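Local coordinates for protein processed glycerol phosphate lipoteichoic acid synthase 2 (Bacillus subtilis, PDB 2W8D) that belongs to the sulfatase family within the alkaline phosphatase clan and binds a magnesium ion in an alpha/beta domain built round a mixed beta sheet, at residues A[8-13]-A[327-332]; A[116-121]-A[321-326]; A[96-99]-A[105-108]; A[141-146]-A[190-195]; A[127-132]-A[183-188]. All coordinates share one frame; numbering follows the deposited sequence.

Contact 1. Residues A[8-13]-A[327-332]; sequences TEVENY and DYLMSG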
# COMPACT_ATOMS: atom_id res chain seq x y z
N THR A 8 11.22 -1.01 -26.17
CA THR A 8 12.28 -2.00 -26.27
C THR A 8 13.27 -1.91 -25.11
O THR A 8 13.53 -2.90 -24.43
CB THR A 8 13.04 -1.92 -27.64
OG1 THR A 8 12.10 -1.99 -28.72
CG2 THR A 8 14.05 -3.05 -27.78
N GLU A 9 13.80 -0.71 -24.89
CA GLU A 9 14.81 -0.47 -23.85
C GLU A 9 14.26 -0.80 -22.45
O GLU A 9 14.96 -1.41 -21.63
CB GLU A 9 15.32 0.97 -23.92
CG GLU A 9 16.64 1.23 -23.19
CD GLU A 9 16.71 2.62 -22.55
OE1 GLU A 9 16.22 3.61 -23.16
OE2 GLU A 9 17.27 2.73 -21.43
N VAL A 10 13.01 -0.39 -22.21
CA VAL A 10 12.37 -0.67 -20.93
C VAL A 10 12.09 -2.16 -20.74
O VAL A 10 12.27 -2.71 -19.65
CB VAL A 10 11.09 0.19 -20.70
CG1 VAL A 10 10.28 -0.33 -19.51
CG2 VAL A 10 11.47 1.65 -20.44
N GLU A 11 11.66 -2.83 -21.81
CA GLU A 11 11.38 -4.26 -21.74
C GLU A 11 12.65 -5.08 -21.47
O GLU A 11 12.62 -6.04 -20.69
CB GLU A 11 10.68 -4.71 -23.02
CG GLU A 11 10.49 -6.20 -23.16
CD GLU A 11 10.08 -6.60 -24.56
OE1 GLU A 11 10.35 -5.84 -25.52
OE2 GLU A 11 9.48 -7.68 -24.71
N ASN A 12 13.76 -4.70 -22.09
CA ASN A 12 15.04 -5.40 -21.91
C ASN A 12 15.60 -5.29 -20.50
O ASN A 12 16.26 -6.21 -20.01
CB ASN A 12 16.06 -4.93 -22.94
CG ASN A 12 15.73 -5.41 -24.34
OD1 ASN A 12 15.15 -6.49 -24.51
ND2 ASN A 12 16.07 -4.61 -25.34
N TYR A 13 15.34 -4.16 -19.86
CA TYR A 13 15.75 -3.95 -18.48
C TYR A 13 14.81 -4.69 -17.50
O TYR A 13 15.29 -5.32 -16.56
CB TYR A 13 15.88 -2.45 -18.21
CG TYR A 13 16.00 -2.05 -16.76
CD1 TYR A 13 17.23 -1.70 -16.19
CD2 TYR A 13 14.86 -2.02 -15.95
CE1 TYR A 13 17.31 -1.33 -14.85
CE2 TYR A 13 14.93 -1.68 -14.63
CZ TYR A 13 16.15 -1.32 -14.09
OH TYR A 13 16.14 -0.97 -12.75
N ASP A 327 6.35 -11.48 -17.94
CA ASP A 327 5.97 -10.82 -19.19
C ASP A 327 5.37 -9.41 -19.01
O ASP A 327 5.07 -8.73 -19.99
CB ASP A 327 5.06 -11.71 -20.04
CG ASP A 327 5.32 -11.53 -21.54
OD1 ASP A 327 6.24 -10.76 -21.90
OD2 ASP A 327 4.62 -12.16 -22.36
N TYR A 328 5.22 -8.96 -17.76
CA TYR A 328 4.70 -7.61 -17.49
C TYR A 328 5.78 -6.59 -17.18
O TYR A 328 6.80 -6.91 -16.58
CB TYR A 328 3.72 -7.64 -16.32
CG TYR A 328 2.58 -8.56 -16.60
CD1 TYR A 328 1.57 -8.20 -17.49
CD2 TYR A 328 2.53 -9.82 -16.00
CE1 TYR A 328 0.52 -9.04 -17.75
CE2 TYR A 328 1.47 -10.68 -16.27
CZ TYR A 328 0.47 -10.28 -17.15
OH TYR A 328 -0.58 -11.12 -17.44
N LEU A 329 5.51 -5.34 -17.55
CA LEU A 329 6.44 -4.27 -17.28
C LEU A 329 6.09 -3.65 -15.94
O LEU A 329 5.28 -2.72 -15.85
CB LEU A 329 6.41 -3.25 -18.42
CG LEU A 329 6.82 -3.77 -19.81
CD1 LEU A 329 7.07 -2.60 -20.71
CD2 LEU A 329 8.08 -4.65 -19.76
N MSE A 330 6.70 -4.20 -14.89
CA MSE A 330 6.45 -3.85 -13.52
C MSE A 330 7.78 -3.48 -12.88
O MSE A 330 8.79 -4.13 -13.12
CB MSE A 330 5.83 -5.03 -12.78
CG MSE A 330 4.35 -5.22 -13.09
SE MSE A 330 3.54 -6.71 -12.11
CE MSE A 330 1.68 -6.29 -12.53
N SER A 331 7.77 -2.42 -12.07
CA SER A 331 8.98 -1.92 -11.45
C SER A 331 9.40 -2.71 -10.22
O SER A 331 10.59 -2.74 -9.89
CB SER A 331 8.78 -0.45 -11.06
OG SER A 331 8.82 0.36 -12.22
N GLY A 332 8.43 -3.33 -9.55
CA GLY A 332 8.68 -3.97 -8.26
C GLY A 332 9.22 -5.39 -8.29
O GLY A 332 9.26 -6.05 -9.32
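Leu-329 sets its two methyl groups against one side of helix 6-17, where Val-10 and Glu-11 receive them separately. CD1 meets the methyl CG1 of Val-10 at 4.1 Å, an apolar contact in which the two branched side chains cross obliquely. CD2 lies over the backbone at the next residue, 3.9 Å from CA of Glu-11, and also reaches CB of the same residue at 4.2 Å. The glutamate is therefore touched at its root. Its CG stands anti to the backbone N (chi1 172°), and the extended chain beyond carries the carboxylate away from the leucine methyls. There OE2 of Glu-11 lies 5.3 Å from OD1 of Asp-327, a separation at which two like charges may still disfavour each other slightly, though Asp-327 OD1 also has a long, weak ion pair with Lys-15. No hydrogen bond joins the two segments, and the grip is purely van der Waals. Leu-329 is the centre of an inverse gamma turn, a tight bend of the loop that presents its side chain to the helix; the turn's own bond, from N of Met-330 (a selenomethionine) to O of Tyr-328, is weak. The same stretch of loop runs between structural elements: Tyr-328 and Met-330 pack on Ile-118 of helix 115-118, Leu-329 also touches Met-14 further along helix 6-17, and Val-10 reaches Ile-395 of helix 380-397.

Contact 2. Residues A[116-121]-A[321-326]; sequences PAILKS and LGVDTK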
# COMPACT_ATOMS: atom_id res chain seq x y z
N PRO A 116 -6.02 -6.06 -11.24
CA PRO A 116 -7.41 -6.49 -11.48
C PRO A 116 -7.68 -6.88 -12.92
O PRO A 116 -8.51 -7.75 -13.16
CB PRO A 116 -8.26 -5.27 -11.09
CG PRO A 116 -7.27 -4.15 -10.73
CD PRO A 116 -5.93 -4.75 -10.54
N ALA A 117 -6.98 -6.27 -13.88
CA ALA A 117 -7.18 -6.60 -15.30
C ALA A 117 -6.48 -7.91 -15.69
O ALA A 117 -7.05 -8.72 -16.44
CB ALA A 117 -6.74 -5.46 -16.19
N ILE A 118 -5.27 -8.13 -15.16
CA ILE A 118 -4.56 -9.38 -15.35
C ILE A 118 -5.44 -10.55 -14.88
O ILE A 118 -5.64 -11.53 -15.59
CB ILE A 118 -3.19 -9.39 -14.59
CG1 ILE A 118 -2.26 -8.35 -15.20
CG2 ILE A 118 -2.55 -10.81 -14.62
CD1 ILE A 118 -0.95 -8.15 -14.51
N LEU A 119 -5.97 -10.40 -13.68
CA LEU A 119 -6.79 -11.41 -13.05
C LEU A 119 -8.13 -11.73 -13.75
O LEU A 119 -8.77 -12.71 -13.38
CB LEU A 119 -6.98 -11.05 -11.58
CG LEU A 119 -5.66 -11.23 -10.82
CD1 LEU A 119 -5.78 -10.89 -9.34
CD2 LEU A 119 -5.18 -12.69 -11.02
N LYS A 120 -8.54 -10.94 -14.75
CA LYS A 120 -9.80 -11.21 -15.46
C LYS A 120 -9.77 -12.54 -16.17
O LYS A 120 -10.78 -13.22 -16.26
CB LYS A 120 -10.13 -10.12 -16.49
CG LYS A 120 -11.10 -9.05 -16.00
CD LYS A 120 -10.62 -7.68 -16.45
CE LYS A 120 -10.96 -6.59 -15.41
NZ LYS A 120 -12.42 -6.35 -15.21
N SER A 121 -8.61 -12.88 -16.71
CA SER A 121 -8.42 -14.12 -17.46
C SER A 121 -8.47 -15.34 -16.53
O SER A 121 -8.61 -16.49 -16.99
CB SER A 121 -7.08 -14.09 -18.19
OG SER A 121 -6.03 -13.86 -17.26
N LEU A 321 -0.60 -16.17 -6.01
CA LEU A 321 -1.75 -16.69 -6.75
C LEU A 321 -1.36 -17.58 -7.92
O LEU A 321 -2.22 -18.07 -8.66
CB LEU A 321 -2.62 -15.54 -7.26
CG LEU A 321 -3.35 -14.64 -6.27
CD1 LEU A 321 -3.88 -13.43 -7.02
CD2 LEU A 321 -4.48 -15.40 -5.61
N GLY A 322 -0.07 -17.79 -8.10
CA GLY A 322 0.39 -18.66 -9.18
C GLY A 322 0.45 -17.97 -10.52
O GLY A 322 0.51 -18.64 -11.54
N VAL A 323 0.46 -16.64 -10.56
CA VAL A 323 0.62 -15.99 -11.86
C VAL A 323 1.98 -15.39 -12.13
O VAL A 323 2.50 -14.60 -11.37
CB VAL A 323 -0.63 -15.16 -12.36
CG1 VAL A 323 -1.66 -14.98 -11.28
CG2 VAL A 323 -0.25 -13.86 -13.05
N ASP A 324 2.55 -15.83 -13.24
CA ASP A 324 3.88 -15.45 -13.69
C ASP A 324 3.93 -14.01 -14.22
O ASP A 324 3.24 -13.67 -15.17
CB ASP A 324 4.34 -16.43 -14.80
CG ASP A 324 5.73 -16.12 -15.32
OD1 ASP A 324 6.49 -15.39 -14.63
OD2 ASP A 324 6.06 -16.62 -16.43
N THR A 325 4.79 -13.20 -13.60
CA THR A 325 4.88 -11.77 -13.88
C THR A 325 6.04 -11.37 -14.79
O THR A 325 6.24 -10.18 -15.04
CB THR A 325 4.96 -10.93 -12.59
OG1 THR A 325 6.06 -11.37 -11.79
CG2 THR A 325 3.67 -11.03 -11.80
N LYS A 326 6.79 -12.35 -15.28
CA LYS A 326 7.93 -12.09 -16.18
C LYS A 326 7.57 -11.32 -17.46
O LYS A 326 8.42 -10.62 -18.01
CB LYS A 326 8.66 -13.39 -16.55
CG LYS A 326 10.07 -13.16 -17.13
CD LYS A 326 10.97 -14.41 -17.10
CE LYS A 326 12.47 -14.04 -17.15
NZ LYS A 326 13.32 -15.00 -16.35
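Leu-119 reaches toward Leu-321 and Val-323 with its methyls alone. From CB the chain turns so that CG lies anti to the carbonyl carbon and beside the backbone N (chi1 -70°), which brings the branch point round to the 321-326 side while CB and CG themselves stay clear of it. CD1 continues the extended line and ends 3.9 Å from CD1 of Leu-321, the two leucines crossing at about a right angle. CD2 leaves to the other branch and approaches CG1 of Val-323 at 4.2 Å. The second methyl of that valine, CG2, meets CG2 of Ile-118 at 4.1 Å. Val-323 thus meets two consecutive residues, Ile-118 and Leu-119, with one methyl each, and only carbon touches carbon across the interface. Each backbone is braced on its own side. OG of Ser-121 donates to O of Ile-118 at 2.9 Å, almost straight down the carbonyl bond, on the same oxygen that takes a weak bond from the serine N. In 321-326, N of Lys-326 gives a straight bond of 3.1 Å to OD1 of Asp-324, arriving from above the carboxylate plane. This is an Asx turn, and it follows a Schellman motif in which Gly-322, with positive phi, ends helix 313-320; the contact is thus an apolar seam between the capped C-terminal end of that helix and the 116-121 segment.

Contact 3. Residues A[96-99]-A[105-108]; sequences YPLA and VNKA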
# COMPACT_ATOMS: atom_id res chain seq x y z
N TYR A 96 5.77 3.55 -10.43
CA TYR A 96 5.84 4.74 -9.59
C TYR A 96 4.86 5.84 -10.02
O TYR A 96 4.58 6.02 -11.21
CB TYR A 96 7.28 5.29 -9.56
CG TYR A 96 8.20 4.37 -8.84
CD1 TYR A 96 8.40 4.51 -7.46
CD2 TYR A 96 8.85 3.34 -9.51
CE1 TYR A 96 9.25 3.63 -6.77
CE2 TYR A 96 9.66 2.47 -8.85
CZ TYR A 96 9.88 2.61 -7.49
OH TYR A 96 10.72 1.73 -6.85
N PRO A 97 4.34 6.58 -9.04
CA PRO A 97 3.48 7.74 -9.26
C PRO A 97 4.32 8.89 -9.81
O PRO A 97 5.53 8.74 -10.02
CB PRO A 97 3.01 8.07 -7.85
CG PRO A 97 4.20 7.68 -7.00
CD PRO A 97 4.65 6.39 -7.60
N LEU A 98 3.69 10.03 -10.05
CA LEU A 98 4.45 11.17 -10.62
C LEU A 98 5.35 11.81 -9.55
O LEU A 98 5.02 11.77 -8.36
CB LEU A 98 3.49 12.22 -11.19
CG LEU A 98 2.53 11.86 -12.32
CD1 LEU A 98 1.62 13.03 -12.61
CD2 LEU A 98 3.35 11.60 -13.57
N ALA A 99 6.46 12.38 -9.97
CA ALA A 99 7.34 13.12 -9.11
C ALA A 99 6.70 14.38 -8.51
O ALA A 99 7.06 14.75 -7.38
CB ALA A 99 8.68 13.50 -9.85
N VAL A 105 -5.00 11.88 -10.98
CA VAL A 105 -5.63 13.03 -11.60
C VAL A 105 -5.16 13.20 -13.04
O VAL A 105 -5.96 13.56 -13.90
CB VAL A 105 -5.34 14.33 -10.80
CG1 VAL A 105 -5.90 15.56 -11.52
CG2 VAL A 105 -5.87 14.22 -9.39
N ASN A 106 -3.88 12.97 -13.31
CA ASN A 106 -3.33 13.44 -14.60
C ASN A 106 -3.10 12.36 -15.66
O ASN A 106 -3.01 12.68 -16.84
CB ASN A 106 -2.04 14.24 -14.37
CG ASN A 106 -2.30 15.58 -13.72
OD1 ASN A 106 -3.15 16.33 -14.16
ND2 ASN A 106 -1.57 15.88 -12.67
N LYS A 107 -3.04 11.09 -15.25
CA LYS A 107 -2.68 10.01 -16.16
C LYS A 107 -3.75 8.97 -16.30
O LYS A 107 -3.45 7.82 -16.69
CB LYS A 107 -1.40 9.33 -15.67
CG LYS A 107 -0.18 10.19 -15.70
CD LYS A 107 0.10 10.70 -17.11
CE LYS A 107 1.37 11.50 -17.14
NZ LYS A 107 1.53 12.24 -18.45
N ALA A 108 -5.00 9.35 -16.00
CA ALA A 108 -6.12 8.39 -16.02
C ALA A 108 -6.51 7.92 -17.43
O ALA A 108 -7.25 6.94 -17.56
CB ALA A 108 -7.35 8.90 -15.22
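Leu-98 spreads its two methyls over neighbouring residues, Asn-106 and Lys-107. Its CG sits anti to the carbonyl carbon (chi1 -60°), and with the next bond extended, CD1 becomes the leading atom and comes to 4.2 Å from CB of Asn-106. CD2 branches toward Lys-107 and lies 4.1 Å from its CE. The lysine attains that position by a single kink. A chi2 of -58° folds the chain back after CG, and the two following bonds are nearly straight, laying the aliphatic stem across the leucine at about a right angle. What it offers is therefore methylene, while NZ lies beyond, further from the leucine than CE, and no hydrogen bond links the two segments. The contact closes a short local loop at the surface. Helix 103-106 ends here, Lys-107 being the first residue to leave helical angles, and the side chains of its last residue and the one after both lean back on the segment that led into the helix. Leu-98 also touches Ile-396 of helix 380-397. Its side chain is about 3 Å from a bound di(hydroxyethyl)ether at the nearest atoms, a molecule probably left from crystallisation, which also accepts a hydrogen bond from N of Ala-99.

Contact 4. Residues A[141-146]-A[190-195]; sequences EMYKAE and YTKFIT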
# COMPACT_ATOMS: atom_id res chain seq x y z
N GLU A 141 -12.48 7.88 -12.75
CA GLU A 141 -11.86 7.85 -14.09
C GLU A 141 -10.72 6.79 -14.12
O GLU A 141 -10.69 5.96 -15.03
CB GLU A 141 -11.40 9.24 -14.58
CG GLU A 141 -11.20 9.26 -16.07
CD GLU A 141 -10.48 10.49 -16.68
OE1 GLU A 141 -9.97 11.40 -15.94
OE2 GLU A 141 -10.42 10.51 -17.95
N MSE A 142 -9.86 6.78 -13.11
CA MSE A 142 -8.67 5.93 -13.08
C MSE A 142 -8.94 4.44 -12.90
O MSE A 142 -8.22 3.61 -13.43
CB MSE A 142 -7.70 6.41 -11.98
CG MSE A 142 -6.49 5.49 -11.71
SE MSE A 142 -5.34 5.31 -13.33
CE MSE A 142 -4.07 6.84 -13.17
N TYR A 143 -9.95 4.11 -12.11
CA TYR A 143 -10.33 2.74 -11.89
C TYR A 143 -10.82 2.12 -13.18
O TYR A 143 -10.67 0.93 -13.38
CB TYR A 143 -11.42 2.64 -10.84
CG TYR A 143 -10.96 2.83 -9.42
CD1 TYR A 143 -9.61 2.88 -9.07
CD2 TYR A 143 -11.90 2.94 -8.41
CE1 TYR A 143 -9.23 3.09 -7.73
CE2 TYR A 143 -11.54 3.12 -7.11
CZ TYR A 143 -10.23 3.19 -6.76
OH TYR A 143 -9.98 3.35 -5.42
N LYS A 144 -11.40 2.93 -14.06
CA LYS A 144 -11.92 2.40 -15.30
C LYS A 144 -10.75 1.98 -16.16
O LYS A 144 -10.79 0.93 -16.82
CB LYS A 144 -12.73 3.45 -16.04
CG LYS A 144 -14.01 3.80 -15.37
CD LYS A 144 -14.65 4.89 -16.19
CE LYS A 144 -16.11 4.76 -16.22
NZ LYS A 144 -16.71 5.67 -15.26
N ALA A 145 -9.70 2.79 -16.14
CA ALA A 145 -8.48 2.47 -16.88
C ALA A 145 -7.85 1.20 -16.29
O ALA A 145 -7.18 0.44 -17.01
CB ALA A 145 -7.49 3.66 -16.81
N GLU A 146 -8.06 0.97 -15.00
CA GLU A 146 -7.43 -0.16 -14.30
C GLU A 146 -8.23 -1.47 -14.41
O GLU A 146 -7.78 -2.53 -13.96
CB GLU A 146 -7.12 0.18 -12.83
CG GLU A 146 -6.02 1.24 -12.67
CD GLU A 146 -5.69 1.61 -11.20
OE1 GLU A 146 -6.57 1.48 -10.29
OE2 GLU A 146 -4.51 2.02 -10.97
N TYR A 190 -11.43 -9.73 -6.37
CA TYR A 190 -10.29 -8.93 -5.98
C TYR A 190 -10.82 -7.56 -5.56
O TYR A 190 -11.44 -6.87 -6.38
CB TYR A 190 -9.37 -8.80 -7.20
CG TYR A 190 -8.21 -7.81 -7.07
CD1 TYR A 190 -8.40 -6.43 -7.17
CD2 TYR A 190 -6.92 -8.30 -6.93
CE1 TYR A 190 -7.31 -5.56 -7.09
CE2 TYR A 190 -5.85 -7.47 -6.87
CZ TYR A 190 -6.03 -6.12 -6.93
OH TYR A 190 -4.90 -5.38 -6.85
N THR A 191 -10.59 -7.16 -4.32
CA THR A 191 -11.29 -6.03 -3.70
C THR A 191 -10.38 -5.13 -2.91
O THR A 191 -9.36 -5.60 -2.37
CB THR A 191 -12.40 -6.49 -2.73
OG1 THR A 191 -11.87 -7.45 -1.81
CG2 THR A 191 -13.51 -7.13 -3.50
N LYS A 192 -10.74 -3.85 -2.85
CA LYS A 192 -9.96 -2.83 -2.16
C LYS A 192 -10.84 -2.10 -1.17
O LYS A 192 -11.88 -1.54 -1.57
CB LYS A 192 -9.37 -1.80 -3.13
CG LYS A 192 -8.27 -2.31 -4.08
CD LYS A 192 -8.41 -1.68 -5.51
CE LYS A 192 -8.45 -0.17 -5.45
NZ LYS A 192 -7.25 0.35 -4.70
N PHE A 193 -10.42 -2.07 0.09
CA PHE A 193 -11.08 -1.28 1.11
C PHE A 193 -10.24 -0.07 1.52
O PHE A 193 -9.14 -0.21 2.09
CB PHE A 193 -11.39 -2.16 2.33
CG PHE A 193 -12.49 -3.16 2.09
CD1 PHE A 193 -13.76 -2.92 2.57
CD2 PHE A 193 -12.24 -4.33 1.38
CE1 PHE A 193 -14.78 -3.85 2.34
CE2 PHE A 193 -13.23 -5.25 1.17
CZ PHE A 193 -14.52 -5.03 1.65
N ILE A 194 -10.72 1.13 1.20
CA ILE A 194 -9.96 2.34 1.51
C ILE A 194 -10.54 3.01 2.75
O ILE A 194 -11.62 3.61 2.69
CB ILE A 194 -9.92 3.35 0.32
CG1 ILE A 194 -9.72 2.64 -1.03
CG2 ILE A 194 -8.86 4.51 0.62
CD1 ILE A 194 -8.38 1.91 -1.21
N THR A 195 -9.84 2.89 3.88
CA THR A 195 -10.30 3.45 5.15
C THR A 195 -10.13 4.95 5.10
O THR A 195 -9.38 5.45 4.29
CB THR A 195 -9.54 2.84 6.38
OG1 THR A 195 -8.13 3.19 6.37
CG2 THR A 195 -9.72 1.33 6.39
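Helix 139-145 and strand 189-194 keep their backbones well apart here, the nearest CA atoms, of Tyr-143 and Lys-192, being 11.2 Å from each other, and side chains bridge the gap. Tyr-143 and Lys-192 approach from opposite directions. The phenol of Tyr-143 reaches forward until its OH is 3.8 Å from CE of Lys-192, and the same methylene lies obliquely to the ring, 4.0 Å from CZ. Lys-192 makes this possible by curling: after CB, bends at chi2, chi3 and chi4 bring CE round to the tyrosine and direct NZ past it. At 4.1 Å, NZ and the tyrosine OH are not bonded to each other. They share a third party instead, for Glu-88 OE1 takes a salt bridge from Lys-192 NZ and a hydrogen bond with Tyr-143 OH, while Glu-92 OE2 supplies NZ with a second salt bridge. Two carboxylates flank the buried lysine and would probably favour its charged form. Ile-194 adds a looser touch, its CG1 lying 4.5 Å from the tyrosine OH. Helix 86-93, which brings both glutamates, contributes the polar part of this junction, and strand 125-130, next to 189-194 in the sheet, packs Thr-128 against both Tyr-143 and Lys-192.

Contact 5. Residues A[127-132]-A[183-188]; sequences ATFHGN and ESLPQP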
# COMPACT_ATOMS: atom_id res chain seq x y z
N ALA A 127 -13.69 -5.02 -7.28
CA ALA A 127 -14.48 -3.91 -6.71
C ALA A 127 -13.68 -3.10 -5.68
O ALA A 127 -12.91 -3.67 -4.91
CB ALA A 127 -15.76 -4.45 -6.06
N THR A 128 -13.88 -1.77 -5.66
CA THR A 128 -13.34 -0.95 -4.58
C THR A 128 -14.47 -0.56 -3.63
O THR A 128 -15.58 -0.32 -4.09
CB THR A 128 -12.72 0.32 -5.14
OG1 THR A 128 -11.63 -0.04 -6.00
CG2 THR A 128 -12.24 1.24 -4.01
N PHE A 129 -14.17 -0.50 -2.33
CA PHE A 129 -15.10 0.01 -1.33
C PHE A 129 -14.51 1.26 -0.71
O PHE A 129 -13.34 1.29 -0.37
CB PHE A 129 -15.34 -1.03 -0.24
CG PHE A 129 -15.95 -2.29 -0.75
CD1 PHE A 129 -17.32 -2.52 -0.63
CD2 PHE A 129 -15.17 -3.24 -1.41
CE1 PHE A 129 -17.89 -3.67 -1.13
CE2 PHE A 129 -15.74 -4.41 -1.92
CZ PHE A 129 -17.10 -4.62 -1.78
N HIS A 130 -15.32 2.29 -0.54
CA HIS A 130 -14.81 3.52 0.04
C HIS A 130 -15.98 4.40 0.42
O HIS A 130 -16.94 4.54 -0.34
CB HIS A 130 -13.94 4.22 -0.98
CG HIS A 130 -13.27 5.45 -0.48
ND1 HIS A 130 -12.42 5.44 0.61
CD2 HIS A 130 -13.32 6.72 -0.91
CE1 HIS A 130 -11.98 6.66 0.82
NE2 HIS A 130 -12.50 7.46 -0.09
N GLY A 131 -15.91 4.98 1.62
CA GLY A 131 -17.04 5.73 2.16
C GLY A 131 -17.03 7.20 1.81
O GLY A 131 -17.29 8.02 2.66
N ASN A 132 -16.72 7.53 0.56
CA ASN A 132 -16.65 8.92 0.10
C ASN A 132 -17.02 8.94 -1.37
O ASN A 132 -17.05 7.89 -2.00
CB ASN A 132 -15.25 9.51 0.34
CG ASN A 132 -15.19 11.05 0.11
OD1 ASN A 132 -16.21 11.71 -0.05
ND2 ASN A 132 -13.99 11.60 0.10
N GLU A 183 -20.27 -9.92 0.08
CA GLU A 183 -20.79 -11.28 -0.00
C GLU A 183 -21.67 -11.49 -1.25
O GLU A 183 -22.01 -12.62 -1.59
CB GLU A 183 -21.56 -11.61 1.29
CG GLU A 183 -20.65 -11.62 2.55
CD GLU A 183 -21.37 -11.34 3.90
OE1 GLU A 183 -22.62 -11.26 3.96
OE2 GLU A 183 -20.67 -11.20 4.92
N SER A 184 -22.03 -10.41 -1.94
CA SER A 184 -22.80 -10.52 -3.17
C SER A 184 -21.87 -10.68 -4.40
O SER A 184 -22.33 -10.91 -5.51
CB SER A 184 -23.77 -9.33 -3.33
OG SER A 184 -23.15 -8.24 -4.01
N LEU A 185 -20.57 -10.60 -4.19
CA LEU A 185 -19.62 -10.63 -5.30
C LEU A 185 -19.40 -12.05 -5.82
O LEU A 185 -19.06 -12.95 -5.06
CB LEU A 185 -18.28 -10.00 -4.91
CG LEU A 185 -17.98 -8.53 -5.24
CD1 LEU A 185 -19.16 -7.60 -5.01
CD2 LEU A 185 -16.74 -8.03 -4.47
N PRO A 186 -19.55 -12.25 -7.14
CA PRO A 186 -19.25 -13.58 -7.66
C PRO A 186 -17.75 -13.87 -7.42
O PRO A 186 -16.92 -12.98 -7.54
CB PRO A 186 -19.59 -13.47 -9.14
CG PRO A 186 -19.47 -12.03 -9.44
CD PRO A 186 -19.76 -11.26 -8.21
N GLN A 187 -17.45 -15.10 -7.03
CA GLN A 187 -16.12 -15.51 -6.62
C GLN A 187 -15.40 -16.21 -7.77
O GLN A 187 -16.04 -16.92 -8.54
CB GLN A 187 -16.23 -16.43 -5.39
CG GLN A 187 -16.37 -15.63 -4.08
CD GLN A 187 -16.32 -16.50 -2.85
OE1 GLN A 187 -15.38 -17.28 -2.66
NE2 GLN A 187 -17.32 -16.36 -2.00
N PRO A 188 -14.07 -16.02 -7.90
CA PRO A 188 -13.16 -15.27 -7.03
C PRO A 188 -13.25 -13.78 -7.23
O PRO A 188 -13.57 -13.32 -8.32
CB PRO A 188 -11.78 -15.76 -7.48
CG PRO A 188 -11.96 -16.17 -8.91
CD PRO A 188 -13.41 -16.48 -9.14
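Phe-129 receives Leu-185 at the edge of its ring, the methyl CD2 standing near the ring plane 4.4 Å from CZ. The ring is also stacked with Phe-193 of the neighbouring strand and with Phe-152 of strand 150-152. The leucine therefore meets the rim of an aromatic cluster. The same CD2 also presses on CB of Ala-127, at 4.0 Å, and so rests between two residues of strand 125-130 that lie two apart and turn their side chains to the same side. The chain of Leu-185 achieves this with a chi1 of -96°, somewhat off a staggered value, and CD2, roughly anti to CA, is the branch that projects furthest. The topology is a beta-alpha-beta crossover. From strand 150-152 the chain runs through helix 171-183 and the loop at 183-188 into strand 189-194, all strands parallel, and strand 125-130 lies between the two strands so joined. Leu-185 packs the loop onto the side of the sheet covered by helix 171-183, where Leu-181 and Leu-182 of that helix also touch Phe-129. Thr-191 and Phe-152 pack on the leucine too. Beyond it the loop reaches a cis peptide bond before Pro-188, just where strand 189-194 begins. Ser-184 OG bonds back to O of Leu-181 near the end of helix 171-183.

Contacts 4 and 5 share the central sheet, their centres about 10 Å apart, and are joined by probable hydrogen bonds between adjacent strands: Lys-192 O to Phe-129 N, 2.6 Å, and Ile-194 O to His-130 ND1, 2.9 Å. Contact 4 comes close to the metal, with the Ile-194 side chain about 7 Å from the magnesium ion at closest atoms; Thr-195 OG1 bonds to N of Glu-40, a metal-site residue. Contact 2 packs on contact 4 through Leu-119 CD1 and Tyr-190 CD2, 3.7 Å apart, and on contact 1 through Ile-118. Contact 3 touches contact 4 and, through Tyr-96 on Ser-331, contact 1, whose centre lies about 31 Å from that of contact 5.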